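Local structure of immunomodulatory active chitinase (Trichuris suis, 6G9C) at residues 302-316 and 371-383. The protein probably binds and hydrolyses chitin as a family 18 glycoside hydrolase, and has immunomodulatory activity. Residues are numbered along the deposited sequence; the frame is centred on the assembly and turned at random. Where two conformers were deposited one is given.
Sequences YLREAGVISYYEVCQ and DYDDFLGSFCTEH. With EDO (1,2-ethanediol), chain C.
Tyr311 OH is held by two partners: it hydrogen-bonds His383 NE2 at 2.8 Å, in the plane of both rings, and also a water that bonds weakly to Glu382 OE2. The Tyr311 and His383 side chains arrive from opposite directions, and chi1 of 175°, which sets CG of Tyr311 anti to its own backbone N and beside its carbonyl carbon, carries the phenol to Cys380 and His383. On the way its CE2 passes 3.5 Å from Cys380 SG, a sulfur-aromatic contact that is oblique, the sulfur lying 48° off the ring normal. That sulfur is covalently joined to Cys315 SG, and so ties the first turns of helix 311-319 to the loop after strand 364-368, a late strand of the family 18 TIM barrel. At the start of the helix Ser310 and Glu313 form a capping box: Ser310 OG accepts from Glu313 N, and Glu313 OE1 accepts from Ser310 N at 2.9 Å, nearly straight at 170°. The other oxygen, Glu313 OE2, takes Tyr302 N and Leu303 N, fixing the loop that carries Tyr302. Tyr302, Tyr312 and Phe379 then make an aromatic cluster. The edge of Phe379 points at the face of Tyr302 in an offset edge-to-face pair, centroids 5.2 Å apart, whereas Tyr312 CD1 lies over one face of Phe379, 3.5 Å from its CE2. Asp374 positions Phe379, its OD1 accepting from Phe379 N at 3.0 Å while OD2 accepts from Cys380 N. At the hydroxyl end of Tyr312 a water accepts from Tyr312 OH and donates to Asp371 O at 2.7 Å. Farther along, Leu303 CD1 packs 3.5 Å from Tyr372 CE1, and the hydroxyl of Tyr372 hydrogen-bonds a 1,2-ethanediol, probably from the crystallisation liquor, that is also hydrogen-bonded to Trp368 NE1.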
ATOM      1  N   TYR A 302     -17.491 -28.039  -5.888  1.00 40.70           N
ATOM      2  CA  TYR A 302     -16.495 -26.977  -5.981  1.00 36.36           C
ATOM      3  C   TYR A 302     -15.131 -27.374  -5.423  1.00 40.36           C
ATOM      4  O   TYR A 302     -14.112 -27.101  -6.058  1.00 39.71           O
ATOM      5  CB  TYR A 302     -17.007 -25.712  -5.275  1.00 36.56           C
ATOM      6  CG  TYR A 302     -18.277 -25.147  -5.902  1.00 35.56           C
ATOM      7  CD1 TYR A 302     -19.532 -25.582  -5.488  1.00 35.37           C
ATOM      8  CD2 TYR A 302     -18.217 -24.183  -6.907  1.00 34.43           C
ATOM      9  CE1 TYR A 302     -20.692 -25.073  -6.058  1.00 35.62           C
ATOM     10  CE2 TYR A 302     -19.386 -23.663  -7.491  1.00 37.41           C
ATOM     11  CZ  TYR A 302     -20.614 -24.113  -7.057  1.00 35.91           C
ATOM     12  OH  TYR A 302     -21.780 -23.612  -7.623  1.00 36.36           O
ATOM     13  N   LEU A 303     -15.073 -28.033  -4.261  1.00 35.84           N
ATOM     14  CA  LEU A 303     -13.771 -28.386  -3.700  1.00 40.32           C
ATOM     15  C   LEU A 303     -13.137 -29.566  -4.424  1.00 42.46           C
ATOM     16  O   LEU A 303     -11.907 -29.642  -4.499  1.00 37.93           O
ATOM     17  CB  LEU A 303     -13.882 -28.693  -2.204  1.00 30.89           C
ATOM     18  CG  LEU A 303     -14.352 -27.587  -1.254  1.00 41.12           C
ATOM     19  CD1 LEU A 303     -13.746 -27.752   0.120  1.00 31.64           C
ATOM     20  CD2 LEU A 303     -14.061 -26.205  -1.799  1.00 47.29           C
ATOM     21  N   ARG A 304     -13.946 -30.488  -4.952  1.00 34.81           N
ATOM     22  CA  ARG A 304     -13.459 -31.615  -5.753  1.00 45.31           C
ATOM     23  C   ARG A 304     -12.357 -32.385  -5.027  1.00 47.66           C
ATOM     24  O   ARG A 304     -11.310 -32.706  -5.592  1.00 47.73           O
ATOM     25  CB  ARG A 304     -12.966 -31.149  -7.123  1.00 48.80           C
ATOM     26  CG  ARG A 304     -14.005 -30.440  -7.972  1.00 52.18           C
ATOM     27  CD  ARG A 304     -13.300 -29.457  -8.885  1.00 63.75           C
ATOM     28  NE  ARG A 304     -14.148 -28.941  -9.953  1.00 76.75           N
ATOM     29  CZ  ARG A 304     -13.745 -28.049 -10.853  1.00 85.55           C
ATOM     30  NH1 ARG A 304     -12.505 -27.576 -10.811  1.00 86.39           N
ATOM     31  NH2 ARG A 304     -14.580 -27.634 -11.799  1.00 88.11           N
ATOM     32  N   GLU A 305     -12.597 -32.680  -3.755  1.00 37.07           N
ATOM     33  CA  GLU A 305     -11.650 -33.453  -2.961  1.00 39.14           C
ATOM     34  C   GLU A 305     -12.443 -34.363  -2.035  1.00 36.19           C
ATOM     35  O   GLU A 305     -13.072 -33.887  -1.089  1.00 38.15           O
ATOM     36  CB  GLU A 305     -10.723 -32.539  -2.170  1.00 40.27           C
ATOM     37  CG  GLU A 305      -9.684 -33.285  -1.355  1.00 51.95           C
ATOM     38  CD  GLU A 305      -8.885 -32.366  -0.463  1.00 57.26           C
ATOM     39  OE1 GLU A 305      -8.937 -31.135  -0.678  1.00 61.07           O
ATOM     40  OE2 GLU A 305      -8.208 -32.874   0.456  1.00 55.23           O
ATOM     41  N   ALA A 306     -12.426 -35.662  -2.313  1.00 34.99           N
ATOM     42  CA  ALA A 306     -13.177 -36.594  -1.485  1.00 37.53           C
ATOM     43  C   ALA A 306     -12.764 -36.457  -0.022  1.00 37.35           C
ATOM     44  O   ALA A 306     -11.582 -36.300   0.299  1.00 38.23           O
ATOM     45  CB  ALA A 306     -12.975 -38.027  -1.981  1.00 39.18           C
ATOM     46  N   GLY A 307     -13.759 -36.447   0.861  1.00 31.79           N
ATOM     47  CA  GLY A 307     -13.551 -36.329   2.282  1.00 32.53           C
ATOM     48  C   GLY A 307     -13.693 -34.931   2.854  1.00 32.12           C
ATOM     49  O   GLY A 307     -13.616 -34.784   4.080  1.00 29.68           O
ATOM     50  N   VAL A 308     -13.872 -33.895   2.025  1.00 28.86           N
ATOM     51  CA  VAL A 308     -13.992 -32.526   2.516  0.50 27.34           C
ATOM     52  C   VAL A 308     -15.165 -31.840   1.821  1.00 27.69           C
ATOM     53  O   VAL A 308     -15.592 -32.231   0.731  1.00 29.53           O
ATOM     54  CB  VAL A 308     -12.682 -31.718   2.323  0.50 30.99           C
ATOM     55  CG1 VAL A 308     -12.280 -31.674   0.871  0.50 36.79           C
ATOM     56  CG2 VAL A 308     -12.814 -30.311   2.876  0.50 29.83           C
ATOM     57  N   ILE A 309     -15.694 -30.807   2.482  1.00 25.38           N
ATOM     58  CA  ILE A 309     -16.822 -30.022   1.979  1.00 27.28           C
ATOM     59  C   ILE A 309     -16.659 -28.616   2.529  1.00 26.02           C
ATOM     60  O   ILE A 309     -16.119 -28.426   3.622  1.00 25.64           O
ATOM     61  CB  ILE A 309     -18.186 -30.634   2.389  1.00 29.66           C
ATOM     62  CG1 ILE A 309     -19.363 -29.915   1.692  1.00 24.71           C
ATOM     63  CG2 ILE A 309     -18.381 -30.561   3.914  1.00 26.51           C
ATOM     64  CD1 ILE A 309     -20.704 -30.706   1.748  1.00 26.00           C
ATOM     65  N   SER A 310     -17.112 -27.623   1.766  1.00 27.52           N
ATOM     66  CA  SER A 310     -17.109 -26.252   2.259  1.00 30.72           C
ATOM     67  C   SER A 310     -18.449 -25.914   2.910  1.00 30.89           C
ATOM     68  O   SER A 310     -19.469 -26.547   2.646  1.00 30.07           O
ATOM     69  CB  SER A 310     -16.843 -25.269   1.123  1.00 27.74           C
ATOM     70  OG  SER A 310     -17.980 -25.224   0.261  1.00 29.65           O
ATOM     71  N   TYR A 311     -18.442 -24.881   3.757  1.00 25.99           N
ATOM     72  CA  TYR A 311     -19.696 -24.445   4.358  1.00 28.86           C
ATOM     73  C   TYR A 311     -20.728 -24.081   3.294  1.00 30.74           C
ATOM     74  O   TYR A 311     -21.912 -24.434   3.411  1.00 28.28           O
ATOM     75  CB  TYR A 311     -19.467 -23.264   5.307  1.00 25.83           C
ATOM     76  CG  TYR A 311     -20.771 -22.732   5.834  1.00 27.26           C
ATOM     77  CD1 TYR A 311     -21.558 -23.495   6.682  1.00 27.45           C
ATOM     78  CD2 TYR A 311     -21.251 -21.487   5.448  1.00 28.70           C
ATOM     79  CE1 TYR A 311     -22.799 -23.024   7.140  1.00 28.45           C
ATOM     80  CE2 TYR A 311     -22.465 -21.019   5.904  1.00 30.08           C
ATOM     81  CZ  TYR A 311     -23.230 -21.787   6.758  1.00 31.06           C
ATOM     82  OH  TYR A 311     -24.450 -21.323   7.221  1.00 37.28           O
ATOM     83  N   TYR A 312     -20.317 -23.376   2.239  1.00 27.76           N
ATOM     84  CA  TYR A 312     -21.329 -23.005   1.253  1.00 28.82           C
ATOM     85  C   TYR A 312     -21.853 -24.229   0.499  1.00 29.63           C
ATOM     86  O   TYR A 312     -23.002 -24.231   0.042  1.00 30.30           O
ATOM     87  CB  TYR A 312     -20.785 -21.927   0.303  1.00 32.89           C
ATOM     88  CG  TYR A 312     -19.615 -22.298  -0.592  1.00 31.56           C
ATOM     89  CD1 TYR A 312     -19.813 -22.993  -1.789  1.00 31.11           C
ATOM     90  CD2 TYR A 312     -18.311 -21.901  -0.271  1.00 31.11           C
ATOM     91  CE1 TYR A 312     -18.742 -23.304  -2.628  1.00 35.20           C
ATOM     92  CE2 TYR A 312     -17.241 -22.210  -1.105  1.00 29.15           C
ATOM     93  CZ  TYR A 312     -17.459 -22.908  -2.279  1.00 32.82           C
ATOM     94  OH  TYR A 312     -16.391 -23.218  -3.110  1.00 29.19           O
ATOM     95  N   GLU A 313     -21.042 -25.281   0.377  1.00 29.52           N
ATOM     96  CA  GLU A 313     -21.525 -26.521  -0.224  1.00 30.06           C
ATOM     97  C   GLU A 313     -22.498 -27.237   0.704  1.00 34.70           C
ATOM     98  O   GLU A 313     -23.455 -27.870   0.242  1.00 34.73           O
ATOM     99  CB  GLU A 313     -20.346 -27.432  -0.565  1.00 29.80           C
ATOM    100  CG  GLU A 313     -19.662 -27.124  -1.883  1.00 29.55           C
ATOM    101  CD  GLU A 313     -18.358 -27.891  -2.024  1.00 35.21           C
ATOM    102  OE1 GLU A 313     -17.850 -28.371  -0.989  1.00 32.68           O
ATOM    103  OE2 GLU A 313     -17.849 -28.021  -3.157  1.00 36.47           O
ATOM    104  N   VAL A 314     -22.258 -27.168   2.018  1.00 32.00           N
ATOM    105  CA  VAL A 314     -23.251 -27.659   2.974  1.00 28.50           C
ATOM    106  C   VAL A 314     -24.568 -26.918   2.786  1.00 30.20           C
ATOM    107  O   VAL A 314     -25.648 -27.523   2.793  1.00 31.97           O
ATOM    108  CB  VAL A 314     -22.735 -27.520   4.420  1.00 29.74           C
ATOM    109  CG1 VAL A 314     -23.892 -27.746   5.420  1.00 28.64           C
ATOM    110  CG2 VAL A 314     -21.550 -28.482   4.673  1.00 24.66           C
ATOM    111  N   CYS A 315     -24.505 -25.596   2.609  1.00 29.52           N
ATOM    112  CA  CYS A 315     -25.730 -24.839   2.376  1.00 30.68           C
ATOM    113  C   CYS A 315     -26.474 -25.360   1.154  1.00 37.10           C
ATOM    114  O   CYS A 315     -27.706 -25.501   1.179  1.00 34.92           O
ATOM    115  CB  CYS A 315     -25.393 -23.359   2.213  1.00 37.29           C
ATOM    116  SG  CYS A 315     -25.170 -22.507   3.778  1.00 40.61           S
ATOM    117  N   GLN A 316     -25.739 -25.636   0.072  1.00 36.67           N
ATOM    118  CA  GLN A 316     -26.348 -26.195  -1.134  1.00 34.26           C
ATOM    119  C   GLN A 316     -27.039 -27.520  -0.835  1.00 38.85           C
ATOM    120  O   GLN A 316     -28.133 -27.787  -1.342  1.00 43.15           O
ATOM    121  CB  GLN A 316     -25.278 -26.360  -2.218  1.00 35.76           C
ATOM    122  CG  GLN A 316     -25.782 -26.676  -3.623  1.00 53.34           C
ATOM    123  CD  GLN A 316     -24.745 -26.357  -4.702  1.00 63.40           C
ATOM    124  OE1 GLN A 316     -24.895 -25.400  -5.465  1.00 64.14           O
ATOM    125  NE2 GLN A 316     -23.689 -27.163  -4.766  1.00 69.15           N
ATOM    126  N   ASP A 371     -12.170 -18.711   1.813  1.00 26.99           N
ATOM    127  CA  ASP A 371     -12.843 -19.144   0.597  1.00 29.89           C
ATOM    128  C   ASP A 371     -13.799 -20.307   0.823  1.00 28.27           C
ATOM    129  O   ASP A 371     -14.438 -20.746  -0.134  1.00 31.12           O
ATOM    130  CB  ASP A 371     -11.818 -19.522  -0.473  1.00 26.34           C
ATOM    131  CG  ASP A 371     -10.729 -20.440   0.068  1.00 32.08           C
ATOM    132  OD1 ASP A 371     -10.966 -21.668   0.134  1.00 31.19           O
ATOM    133  OD2 ASP A 371      -9.650 -19.922   0.432  1.00 28.88           O
ATOM    134  N   TYR A 372     -13.924 -20.802   2.055  1.00 25.40           N
ATOM    135  CA  TYR A 372     -14.910 -21.843   2.331  1.00 28.96           C
ATOM    136  C   TYR A 372     -16.217 -21.301   2.894  1.00 29.19           C
ATOM    137  O   TYR A 372     -17.219 -22.025   2.912  1.00 28.19           O
ATOM    138  CB  TYR A 372     -14.350 -22.863   3.314  1.00 26.76           C
ATOM    139  CG  TYR A 372     -13.202 -23.700   2.815  1.00 25.92           C
ATOM    140  CD1 TYR A 372     -13.086 -24.068   1.475  1.00 29.56           C
ATOM    141  CD2 TYR A 372     -12.231 -24.142   3.707  1.00 24.62           C
ATOM    142  CE1 TYR A 372     -12.010 -24.876   1.047  1.00 30.45           C
ATOM    143  CE2 TYR A 372     -11.176 -24.920   3.295  1.00 30.34           C
ATOM    144  CZ  TYR A 372     -11.070 -25.294   1.975  1.00 34.00           C
ATOM    145  OH  TYR A 372      -9.994 -26.082   1.615  1.00 33.91           O
ATOM    146  N   ASP A 373     -16.222 -20.057   3.367  1.00 27.26           N
ATOM    147  CA  ASP A 373     -17.436 -19.409   3.828  1.00 26.04           C
ATOM    148  C   ASP A 373     -18.316 -19.071   2.623  1.00 26.48           C
ATOM    149  O   ASP A 373     -17.884 -19.119   1.466  1.00 32.73           O
ATOM    150  CB  ASP A 373     -17.071 -18.143   4.602  1.00 28.23           C
ATOM    151  CG  ASP A 373     -18.145 -17.674   5.574  1.00 30.45           C
ATOM    152  OD1 ASP A 373     -19.279 -18.208   5.618  1.00 32.59           O
ATOM    153  OD2 ASP A 373     -17.832 -16.712   6.312  1.00 29.41           O
ATOM    154  N   ASP A 374     -19.559 -18.703   2.899  1.00 28.89           N
ATOM    155  CA  ASP A 374     -20.451 -18.180   1.855  1.00 30.54           C
ATOM    156  C   ASP A 374     -20.040 -16.735   1.568  1.00 33.37           C
ATOM    157  O   ASP A 374     -20.681 -15.775   1.989  1.00 33.87           O
ATOM    158  CB  ASP A 374     -21.908 -18.294   2.301  1.00 30.80           C
ATOM    159  CG  ASP A 374     -22.919 -18.129   1.148  1.00 39.54           C
ATOM    160  OD1 ASP A 374     -22.572 -18.350  -0.037  1.00 39.48           O
ATOM    161  OD2 ASP A 374     -24.091 -17.795   1.444  1.00 37.95           O
ATOM    162  N   PHE A 375     -18.910 -16.585   0.866  1.00 32.45           N
ATOM    163  CA  PHE A 375     -18.310 -15.256   0.742  1.00 32.00           C
ATOM    164  C   PHE A 375     -19.046 -14.353  -0.242  1.00 38.69           C
ATOM    165  O   PHE A 375     -18.887 -13.128  -0.171  1.00 40.77           O
ATOM    166  CB  PHE A 375     -16.824 -15.357   0.360  1.00 30.46           C
ATOM    167  CG  PHE A 375     -16.567 -16.097  -0.916  1.00 33.83           C
ATOM    168  CD1 PHE A 375     -16.383 -17.473  -0.902  1.00 31.31           C
ATOM    169  CD2 PHE A 375     -16.491 -15.417  -2.128  1.00 35.85           C
ATOM    170  CE1 PHE A 375     -16.139 -18.169  -2.072  1.00 30.79           C
ATOM    171  CE2 PHE A 375     -16.246 -16.104  -3.309  1.00 39.09           C
ATOM    172  CZ  PHE A 375     -16.068 -17.488  -3.277  1.00 34.76           C
ATOM    173  N   LEU A 376     -19.848 -14.910  -1.150  1.00 35.82           N
ATOM    174  CA  LEU A 376     -20.716 -14.080  -1.981  1.00 41.86           C
ATOM    175  C   LEU A 376     -22.109 -13.926  -1.398  1.00 46.32           C
ATOM    176  O   LEU A 376     -22.904 -13.148  -1.936  1.00 45.33           O
ATOM    177  CB  LEU A 376     -20.846 -14.654  -3.399  1.00 43.57           C
ATOM    178  CG  LEU A 376     -19.578 -14.871  -4.235  1.00 54.84           C
ATOM    179  CD1 LEU A 376     -19.968 -15.385  -5.625  1.00 61.13           C
ATOM    180  CD2 LEU A 376     -18.720 -13.607  -4.332  1.00 47.64           C
ATOM    181  N   GLY A 377     -22.426 -14.641  -0.321  1.00 43.75           N
ATOM    182  CA  GLY A 377     -23.805 -14.695   0.145  1.00 45.60           C
ATOM    183  C   GLY A 377     -24.778 -15.318  -0.834  1.00 46.32           C
ATOM    184  O   GLY A 377     -25.978 -15.031  -0.772  1.00 48.11           O
ATOM    185  N   SER A 378     -24.300 -16.170  -1.744  1.00 44.88           N
ATOM    186  CA  SER A 378     -25.129 -16.682  -2.836  1.00 48.79           C
ATOM    187  C   SER A 378     -25.582 -18.124  -2.644  1.00 48.87           C
ATOM    188  O   SER A 378     -26.448 -18.587  -3.401  1.00 48.62           O
ATOM    189  CB  SER A 378     -24.372 -16.581  -4.167  1.00 51.91           C
ATOM    190  OG  SER A 378     -23.307 -17.528  -4.203  1.00 53.77           O
ATOM    191  N   PHE A 379     -25.018 -18.847  -1.676  1.00 39.14           N
ATOM    192  CA  PHE A 379     -25.352 -20.251  -1.483  1.00 37.55           C
ATOM    193  C   PHE A 379     -26.329 -20.502  -0.344  1.00 39.31           C
ATOM    194  O   PHE A 379     -27.102 -21.458  -0.419  1.00 40.18           O
ATOM    195  CB  PHE A 379     -24.082 -21.068  -1.222  1.00 35.57           C
ATOM    196  CG  PHE A 379     -23.231 -21.288  -2.442  1.00 36.93           C
ATOM    197  CD1 PHE A 379     -23.497 -22.346  -3.306  1.00 43.18           C
ATOM    198  CD2 PHE A 379     -22.155 -20.450  -2.718  1.00 38.74           C
ATOM    199  CE1 PHE A 379     -22.710 -22.564  -4.429  1.00 44.10           C
ATOM    200  CE2 PHE A 379     -21.353 -20.666  -3.836  1.00 40.36           C
ATOM    201  CZ  PHE A 379     -21.637 -21.721  -4.697  1.00 40.73           C
ATOM    202  N   CYS A 380     -26.304 -19.700   0.720  1.00 35.83           N
ATOM    203  CA  CYS A 380     -27.144 -19.949   1.885  1.00 40.78           C
ATOM    204  C   CYS A 380     -28.372 -19.043   1.884  1.00 45.03           C
ATOM    205  O   CYS A 380     -28.315 -17.884   1.459  1.00 44.96           O
ATOM    206  CB  CYS A 380     -26.358 -19.736   3.181  1.00 41.70           C
ATOM    207  SG  CYS A 380     -24.734 -20.560   3.262  1.00 38.85           S
ATOM    208  N   THR A 381     -29.487 -19.569   2.393  1.00 45.37           N
ATOM    209  CA  THR A 381     -30.715 -18.777   2.470  1.00 51.62           C
ATOM    210  C   THR A 381     -31.052 -18.303   3.877  1.00 54.49           C
ATOM    211  O   THR A 381     -31.712 -17.273   4.023  1.00 48.16           O
ATOM    212  CB  THR A 381     -31.905 -19.567   1.920  1.00 56.94           C
ATOM    213  OG1 THR A 381     -32.311 -20.558   2.875  1.00 59.11           O
ATOM    214  CG2 THR A 381     -31.542 -20.241   0.607  1.00 62.92           C
ATOM    215  N   GLU A 382     -30.603 -19.007   4.920  1.00 57.94           N
ATOM    216  CA  GLU A 382     -31.039 -18.672   6.273  1.00 59.50           C
ATOM    217  C   GLU A 382     -30.454 -17.361   6.788  1.00 64.06           C
ATOM    218  O   GLU A 382     -30.918 -16.870   7.824  1.00 61.46           O
ATOM    219  CB  GLU A 382     -30.698 -19.814   7.240  1.00 58.85           C
ATOM    220  CG  GLU A 382     -29.396 -19.619   8.012  1.00 56.31           C
ATOM    221  CD  GLU A 382     -28.979 -20.849   8.803  1.00 55.56           C
ATOM    222  OE1 GLU A 382     -29.185 -21.960   8.295  1.00 53.65           O
ATOM    223  OE2 GLU A 382     -28.427 -20.704   9.914  1.00 59.17           O
ATOM    224  N   HIS A 383     -29.465 -16.779   6.102  1.00 61.85           N
ATOM    225  CA  HIS A 383     -28.862 -15.517   6.521  1.00 64.43           C
ATOM    226  C   HIS A 383     -29.328 -14.318   5.694  1.00 66.68           C
ATOM    227  O   HIS A 383     -28.823 -13.208   5.900  1.00 58.51           O
ATOM    228  CB  HIS A 383     -27.325 -15.606   6.467  1.00 51.56           C
ATOM    229  CG  HIS A 383     -26.772 -16.955   6.820  1.00 52.35           C
ATOM    230  ND1 HIS A 383     -26.754 -17.441   8.111  1.00 50.95           N
ATOM    231  CD2 HIS A 383     -26.198 -17.912   6.050  1.00 46.72           C
ATOM    232  CE1 HIS A 383     -26.202 -18.642   8.120  1.00 46.08           C
ATOM    233  NE2 HIS A 383     -25.856 -18.950   6.883  1.00 41.74           N
TER
HETATM  234  C1  EDO C 501      -9.181 -28.188   4.401  1.00 30.07           C
HETATM  235  O1  EDO C 501      -8.557 -27.177   3.607  1.00 29.50           O
HETATM  236  C2  EDO C 501      -9.748 -29.191   3.409  1.00 46.85           C
HETATM  237  O2  EDO C 501      -8.705 -29.831   2.662  1.00 58.43           O
HETATM  238  O   HOH W   1     -25.241 -21.775   9.697  1.00 46.91           O
HETATM  239  O   HOH W   2     -14.282 -21.565  -2.719  1.00 32.33           O
HETATM  240  O   HOH W   3     -29.227 -22.875   2.467  1.00 49.12           O